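Local coordinates for protein urocanate hydratase (Paenibacillus sp. Soil724D2, PDB 7NED) that probably adds water to thiourocanate in bacterial ergothioneine breakdown, using NAD+ as a tightly held cofactor in the manner of urocanases, at residues E378-W383 / G401-G406. Numbering follows the deposited sequence.
Sequences EVIANW and GWFGHG
I380, on the first turn of helix 378-390, lies against the ring of F403 and the backbone of G401, in the loop that leads from strand 398-400 to helix 407-420. The isoleucine fits because its longer branch can serve several partners at once. With CG1 swung anti to the backbone N (chi1 -167°), that branch runs out to the loop, and CG1 comes within 3.5 Å of F403 CZ. Its terminal CD1 sits over one face of the ring, offset toward the rim, while the two side chains cross at about a right angle. CB of F403 does not point at the helix, yet the ring reaches it, and its broad apolar face suits the isoleucine branch.

The same methyl also packs 3.9 Å from G401 CA and 3.7 Å from W402 O. G401, having no side chain, lets this methyl come against its CA. One turn further on, W383 CD1 approaches G401 CA at 4.3 Å, and W383 NE1 hydrogen-bonds the carbonyl O of I400, the last residue of strand 398-400, an edge strand of the mixed sheet within this chain. I370 and F374 add to the same apolar cluster.

No hydrogen bond links the two segments directly; buried apolar shape fit holds helix and loop together, while the polar link through W383 goes to I400, just before the loop segment.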
ATOM      1  N   GLU A 378      -1.634  36.735   4.008  1.00 25.49           N
ATOM      2  CA  GLU A 378      -1.057  37.267   5.228  1.00 29.44           C
ATOM      3  C   GLU A 378      -0.625  36.153   6.174  1.00 26.87           C
ATOM      4  O   GLU A 378       0.267  36.364   7.009  1.00 25.22           O
ATOM      5  CB  GLU A 378      -2.048  38.224   5.894  1.00 30.69           C
ATOM      6  CG  GLU A 378      -1.995  39.620   5.290  1.00 38.64           C
ATOM      7  CD  GLU A 378      -3.131  40.537   5.753  1.00 48.04           C
ATOM      8  OE1 GLU A 378      -3.482  40.510   6.954  1.00 47.75           O
ATOM      9  OE2 GLU A 378      -3.667  41.296   4.912  1.00 51.12           O
ATOM     10  N   VAL A 379      -1.211  34.962   6.041  1.00 27.13           N
ATOM     11  CA  VAL A 379      -0.831  33.852   6.908  1.00 25.68           C
ATOM     12  C   VAL A 379       0.605  33.429   6.635  1.00 24.05           C
ATOM     13  O   VAL A 379       1.441  33.405   7.547  1.00 19.44           O
ATOM     14  CB  VAL A 379      -1.811  32.682   6.745  1.00 28.81           C
ATOM     15  CG1 VAL A 379      -1.418  31.535   7.660  1.00 30.60           C
ATOM     16  CG2 VAL A 379      -3.202  33.164   7.087  1.00 29.53           C
ATOM     17  N   ILE A 380       0.909  33.065   5.384  1.00 24.31           N
ATOM     18  CA  ILE A 380       2.278  32.673   5.078  1.00 21.15           C
ATOM     19  C   ILE A 380       3.235  33.828   5.309  1.00 21.03           C
ATOM     20  O   ILE A 380       4.380  33.615   5.734  1.00 21.84           O
ATOM     21  CB  ILE A 380       2.423  32.097   3.653  1.00 22.28           C
ATOM     22  CG1 ILE A 380       3.796  31.405   3.535  1.00 21.89           C
ATOM     23  CG2 ILE A 380       2.344  33.166   2.546  1.00 20.57           C
ATOM     24  CD1 ILE A 380       3.978  30.171   4.441  1.00 18.41           C
ATOM     25  N   ALA A 381       2.799  35.064   5.033  1.00 21.46           N
ATOM     26  CA  ALA A 381       3.680  36.222   5.245  1.00 21.87           C
ATOM     27  C   ALA A 381       4.047  36.373   6.713  1.00 21.27           C
ATOM     28  O   ALA A 381       5.218  36.566   7.058  1.00 23.52           O
ATOM     29  CB  ALA A 381       3.012  37.499   4.729  1.00 24.07           C
ATOM     30  N   ASN A 382       3.054  36.282   7.593  1.00 21.27           N
ATOM     31  CA  ASN A 382       3.314  36.249   9.030  1.00 22.91           C
ATOM     32  C   ASN A 382       4.260  35.112   9.393  1.00 22.65           C
ATOM     33  O   ASN A 382       5.230  35.313  10.130  1.00 20.42           O
ATOM     34  CB  ASN A 382       1.992  36.107   9.795  1.00 20.63           C
ATOM     35  CG  ASN A 382       2.192  35.853  11.300  1.00 27.95           C
ATOM     36  OD1 ASN A 382       1.856  34.754  11.823  1.00 28.63           O
ATOM     37  ND2 ASN A 382       2.757  36.839  12.000  1.00 21.99           N
ATOM     38  N   TRP A 383       3.987  33.894   8.892  1.00 19.37           N
ATOM     39  CA  TRP A 383       4.793  32.748   9.302  1.00 18.81           C
ATOM     40  C   TRP A 383       6.255  32.927   8.890  1.00 18.92           C
ATOM     41  O   TRP A 383       7.176  32.687   9.680  1.00 20.93           O
ATOM     42  CB  TRP A 383       4.218  31.435   8.709  1.00 17.52           C
ATOM     43  CG  TRP A 383       5.204  30.401   8.993  1.00 17.17           C
ATOM     44  CD1 TRP A 383       6.038  29.781   8.095  1.00 17.73           C
ATOM     45  CD2 TRP A 383       5.561  29.914  10.278  1.00 17.72           C
ATOM     46  NE1 TRP A 383       6.886  28.914   8.756  1.00 18.56           N
ATOM     47  CE2 TRP A 383       6.612  28.985  10.100  1.00 18.14           C
ATOM     48  CE3 TRP A 383       5.100  30.179  11.576  1.00 18.50           C
ATOM     49  CZ2 TRP A 383       7.194  28.314  11.161  1.00 16.94           C
ATOM     50  CZ3 TRP A 383       5.675  29.501  12.629  1.00 21.81           C
ATOM     51  CH2 TRP A 383       6.721  28.591  12.422  1.00 18.08           C
ATOM     52  N   GLY A 401       6.856  25.789   5.388  1.00 15.75           N
ATOM     53  CA  GLY A 401       5.936  26.839   4.983  1.00 16.96           C
ATOM     54  C   GLY A 401       4.689  26.226   4.388  1.00 19.66           C
ATOM     55  O   GLY A 401       4.747  25.620   3.315  1.00 18.41           O
ATOM     56  N   TRP A 402       3.569  26.322   5.096  1.00 18.80           N
ATOM     57  CA  TRP A 402       2.356  25.637   4.664  1.00 16.75           C
ATOM     58  C   TRP A 402       1.762  26.371   3.478  1.00 15.92           C
ATOM     59  O   TRP A 402       1.432  27.562   3.565  1.00 20.35           O
ATOM     60  CB  TRP A 402       1.341  25.554   5.803  1.00 16.46           C
ATOM     61  CG  TRP A 402       1.676  24.507   6.794  1.00 18.10           C
ATOM     62  CD1 TRP A 402       2.890  24.292   7.379  1.00 15.64           C
ATOM     63  CD2 TRP A 402       0.782  23.525   7.336  1.00 16.66           C
ATOM     64  NE1 TRP A 402       2.807  23.230   8.254  1.00 16.52           N
ATOM     65  CE2 TRP A 402       1.525  22.733   8.232  1.00 14.96           C
ATOM     66  CE3 TRP A 402      -0.575  23.235   7.140  1.00 17.62           C
ATOM     67  CZ2 TRP A 402       0.958  21.639   8.942  1.00 16.26           C
ATOM     68  CZ3 TRP A 402      -1.136  22.141   7.825  1.00 16.81           C
ATOM     69  CH2 TRP A 402      -0.369  21.366   8.722  1.00 18.31           C
ATOM     70  N   PHE A 403       1.612  25.644   2.375  1.00 18.24           N
ATOM     71  CA  PHE A 403       1.095  26.167   1.138  1.00 16.10           C
ATOM     72  C   PHE A 403       0.063  25.178   0.608  1.00 17.45           C
ATOM     73  O   PHE A 403       0.159  23.968   0.853  1.00 16.51           O
ATOM     74  CB  PHE A 403       2.223  26.353   0.100  1.00 14.90           C
ATOM     75  CG  PHE A 403       3.004  27.635   0.262  1.00 16.53           C
ATOM     76  CD1 PHE A 403       2.429  28.846  -0.063  1.00 19.25           C
ATOM     77  CD2 PHE A 403       4.331  27.621   0.670  1.00 19.38           C
ATOM     78  CE1 PHE A 403       3.136  30.048   0.034  1.00 19.77           C
ATOM     79  CE2 PHE A 403       5.045  28.829   0.767  1.00 18.58           C
ATOM     80  CZ  PHE A 403       4.438  30.031   0.435  1.00 21.08           C
ATOM     81  N   GLY A 404      -0.899  25.681  -0.169  1.00 16.99           N
ATOM     82  CA  GLY A 404      -1.894  24.832  -0.781  1.00 15.46           C
ATOM     83  C   GLY A 404      -1.721  24.647  -2.282  1.00 18.01           C
ATOM     84  O   GLY A 404      -0.641  24.848  -2.861  1.00 15.49           O
ATOM     85  N   HIS A 405      -2.823  24.270  -2.932  1.00 16.52           N
ATOM     86  CA  HIS A 405      -2.769  23.860  -4.329  1.00 15.61           C
ATOM     87  C   HIS A 405      -2.418  25.043  -5.221  1.00 19.14           C
ATOM     88  O   HIS A 405      -3.048  26.103  -5.148  1.00 21.40           O
ATOM     89  CB  HIS A 405      -4.116  23.265  -4.751  1.00 14.49           C
ATOM     90  CG  HIS A 405      -4.139  22.801  -6.170  1.00 20.79           C
ATOM     91  ND1 HIS A 405      -3.539  21.627  -6.577  1.00 20.30           N
ATOM     92  CD2 HIS A 405      -4.648  23.370  -7.288  1.00 22.16           C
ATOM     93  CE1 HIS A 405      -3.689  21.488  -7.881  1.00 19.76           C
ATOM     94  NE2 HIS A 405      -4.371  22.525  -8.336  1.00 20.09           N
ATOM     95  N   GLY A 406      -1.442  24.847  -6.092  1.00 17.96           N
ATOM     96  CA  GLY A 406      -1.003  25.867  -7.012  1.00 21.43           C
ATOM     97  C   GLY A 406       0.081  26.729  -6.397  1.00 19.53           C
ATOM     98  O   GLY A 406       1.059  27.053  -7.068  1.00 21.09           O
TER